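Long-range contact in segregation protein (Thermus thermophilus, PDB 2BEJ), which hydrolyses ATP, binds double-stranded DNA cooperatively in an ATP-dependent fashion to form nucleoprotein filaments, and is probably involved in chromosome partitioning: residues 34-39 / 111-116. Numbering follows the deposited sequence.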
loop_
_atom_site.group_PDB
_atom_site.type_symbol
_atom_site.label_atom_id
_atom_site.label_comp_id
_atom_site.label_asym_id
_atom_site.label_seq_id
_atom_site.Cartn_x
_atom_site.Cartn_y
_atom_site.Cartn_z
ATOM N N LEU A 34 -14.255 -4.390 10.617
ATOM C CA LEU A 34 -14.704 -3.200 9.890
ATOM C C LEU A 34 -16.218 -3.055 9.930
ATOM O O LEU A 34 -16.772 -2.100 9.384
ATOM C CB LEU A 34 -14.227 -3.231 8.431
ATOM C CG LEU A 34 -12.813 -2.759 8.074
ATOM C CD1 LEU A 34 -12.564 -2.915 6.566
ATOM C CD2 LEU A 34 -12.550 -1.315 8.514
ATOM N N GLY A 35 -16.883 -4.010 10.572
ATOM C CA GLY A 35 -18.332 -3.965 10.750
ATOM C C GLY A 35 -19.101 -4.685 9.665
ATOM O O GLY A 35 -20.303 -4.468 9.518
ATOM N N LYS A 36 -18.406 -5.535 8.901
ATOM C CA LYS A 36 -19.041 -6.358 7.876
ATOM C C LYS A 36 -19.434 -7.727 8.419
ATOM O O LYS A 36 -18.757 -8.281 9.289
ATOM C CB LYS A 36 -18.117 -6.534 6.659
ATOM C CG LYS A 36 -17.709 -5.225 5.977
ATOM C CD LYS A 36 -18.885 -4.585 5.242
ATOM C CE LYS A 36 -18.512 -3.214 4.696
ATOM N NZ LYS A 36 -19.500 -2.776 3.663
ATOM N N ARG A 37 -20.541 -8.256 7.903
ATOM C CA ARG A 37 -20.978 -9.616 8.186
ATOM C C ARG A 37 -20.320 -10.552 7.176
ATOM O O ARG A 37 -20.620 -10.504 5.981
ATOM C CB ARG A 37 -22.497 -9.703 8.096
ATOM C CG ARG A 37 -23.201 -9.215 9.340
ATOM C CD ARG A 37 -24.286 -8.204 9.013
ATOM N NE ARG A 37 -25.208 -8.671 7.978
ATOM C CZ ARG A 37 -26.243 -7.963 7.533
ATOM N NH1 ARG A 37 -27.031 -8.462 6.587
ATOM N NH2 ARG A 37 -26.494 -6.756 8.036
ATOM N N VAL A 38 -19.410 -11.386 7.668
ATOM C CA VAL A 38 -18.512 -12.161 6.809
ATOM C C VAL A 38 -18.750 -13.645 6.988
ATOM O O VAL A 38 -18.882 -14.130 8.114
ATOM C CB VAL A 38 -17.015 -11.849 7.118
ATOM C CG1 VAL A 38 -16.068 -12.815 6.370
ATOM C CG2 VAL A 38 -16.681 -10.399 6.787
ATOM N N LEU A 39 -18.808 -14.357 5.868
ATOM C CA LEU A 39 -18.791 -15.810 5.885
ATOM C C LEU A 39 -17.506 -16.293 5.224
ATOM O O LEU A 39 -17.209 -15.927 4.090
ATOM C CB LEU A 39 -20.017 -16.387 5.165
ATOM C CG LEU A 39 -20.085 -17.912 4.985
ATOM C CD1 LEU A 39 -20.317 -18.603 6.321
ATOM C CD2 LEU A 39 -21.164 -18.284 3.984
ATOM N N GLY A 111 -27.802 -13.119 3.736
ATOM C CA GLY A 111 -27.577 -12.344 4.962
ATOM C C GLY A 111 -26.206 -11.703 5.131
ATOM O O GLY A 111 -26.074 -10.663 5.781
ATOM N N TYR A 112 -25.182 -12.319 4.543
ATOM C CA TYR A 112 -23.798 -11.874 4.705
ATOM C C TYR A 112 -23.433 -10.728 3.764
ATOM O O TYR A 112 -23.936 -10.656 2.645
ATOM C CB TYR A 112 -22.846 -13.050 4.492
ATOM C CG TYR A 112 -22.966 -14.128 5.545
ATOM C CD1 TYR A 112 -22.315 -14.003 6.772
ATOM C CD2 TYR A 112 -23.735 -15.277 5.315
ATOM C CE1 TYR A 112 -22.421 -14.988 7.745
ATOM C CE2 TYR A 112 -23.849 -16.273 6.287
ATOM C CZ TYR A 112 -23.189 -16.118 7.497
ATOM O OH TYR A 112 -23.286 -17.089 8.462
ATOM N N ASP A 113 -22.559 -9.834 4.231
ATOM C CA ASP A 113 -22.061 -8.729 3.412
ATOM C C ASP A 113 -21.005 -9.205 2.436
ATOM O O ASP A 113 -21.030 -8.841 1.260
ATOM C CB ASP A 113 -21.435 -7.635 4.278
ATOM C CG ASP A 113 -22.439 -6.902 5.108
ATOM O OD1 ASP A 113 -23.508 -6.533 4.580
ATOM O OD2 ASP A 113 -22.149 -6.682 6.298
ATOM N N LEU A 114 -20.060 -9.991 2.948
ATOM C CA LEU A 114 -18.933 -10.485 2.159
ATOM C C LEU A 114 -18.738 -11.977 2.388
ATOM O O LEU A 114 -18.876 -12.467 3.509
ATOM C CB LEU A 114 -17.653 -9.721 2.507
ATOM C CG LEU A 114 -17.628 -8.224 2.172
ATOM C CD1 LEU A 114 -16.679 -7.467 3.104
ATOM C CD2 LEU A 114 -17.271 -7.972 0.702
ATOM N N VAL A 115 -18.438 -12.702 1.316
ATOM C CA VAL A 115 -18.210 -14.142 1.411
ATOM C C VAL A 115 -16.828 -14.478 0.846
ATOM O O VAL A 115 -16.518 -14.172 -0.310
ATOM C CB VAL A 115 -19.334 -14.944 0.715
ATOM C CG1 VAL A 115 -19.178 -16.443 0.970
ATOM C CG2 VAL A 115 -20.714 -14.464 1.186
ATOM N N LEU A 116 -15.994 -15.089 1.682
ATOM C CA LEU A 116 -14.645 -15.477 1.286
ATOM C C LEU A 116 -14.562 -16.980 0.988
ATOM O O LEU A 116 -14.835 -17.814 1.852
ATOM C CB LEU A 116 -13.650 -15.076 2.376
ATOM C CG LEU A 116 -13.529 -13.574 2.651
ATOM C CD1 LEU A 116 -12.642 -13.332 3.857
ATOM C CD2 LEU A 116 -12.982 -12.834 1.429
#
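Gly-111 meets Arg-37 through its carbonyl: NH1 of Arg-37 donates to O of Gly-111, nearly in the guanidinium plane, though the modelled length is doubtfully short, and NE adds a weak bond to the same oxygen. The arginine chain, bent at chi2 and chi3, folds its flat end back to this backbone acceptor. Over one face of the Tyr-112 ring lies Leu-39 CB, 3.6 Å from the centroid and almost on the normal, in a CH-pi contact; Leu-39 CD1 reaches the phenol end, whose OH bonds to His-81 of strand 80-83, on the far side of strand 38-42. With an alanine in place of Tyr-112 the ring and its hydroxyl are gone, and Leu-39 would probably lose its flat cover and His-81 this partner. Asp-113, with CG anti to its carbonyl carbon (chi1 -69°), takes a straight bond (177°) from Arg-37 N on the anti side of OD2, at 2.8 Å and somewhat out of the carboxylate plane. The carboxylate also lies over a guanidinium face, an attraction of charges without a salt bridge (Arg-37 NE to Asp-113 OD2 4.0 Å). Arg-37 O accepts twice: from Asp-113 N at 2.7 Å, bent (135°) but in the carbonyl plane on a lone pair, and from Leu-114 N at 3.1 Å, straighter but tilted from that plane. From Leu-114 the pairing is regular and parallel: its O accepts from Leu-39 N at 3.0 Å, while its CD1 packs on Lys-36 CG. Val-115 lies alongside Leu-39, CG1 near CD2, on the tyrosine side of the sheet. Leu-116 N completes the pairing with Leu-39 O (2.8 Å), and its side chain shares with Val-38 the face covered by helix 20-33, the helix that follows the P-loop. In this pair of strands, polar bonds to Arg-37 N and O fix the register at the start, and backbone pairing then continues between two apolar faces.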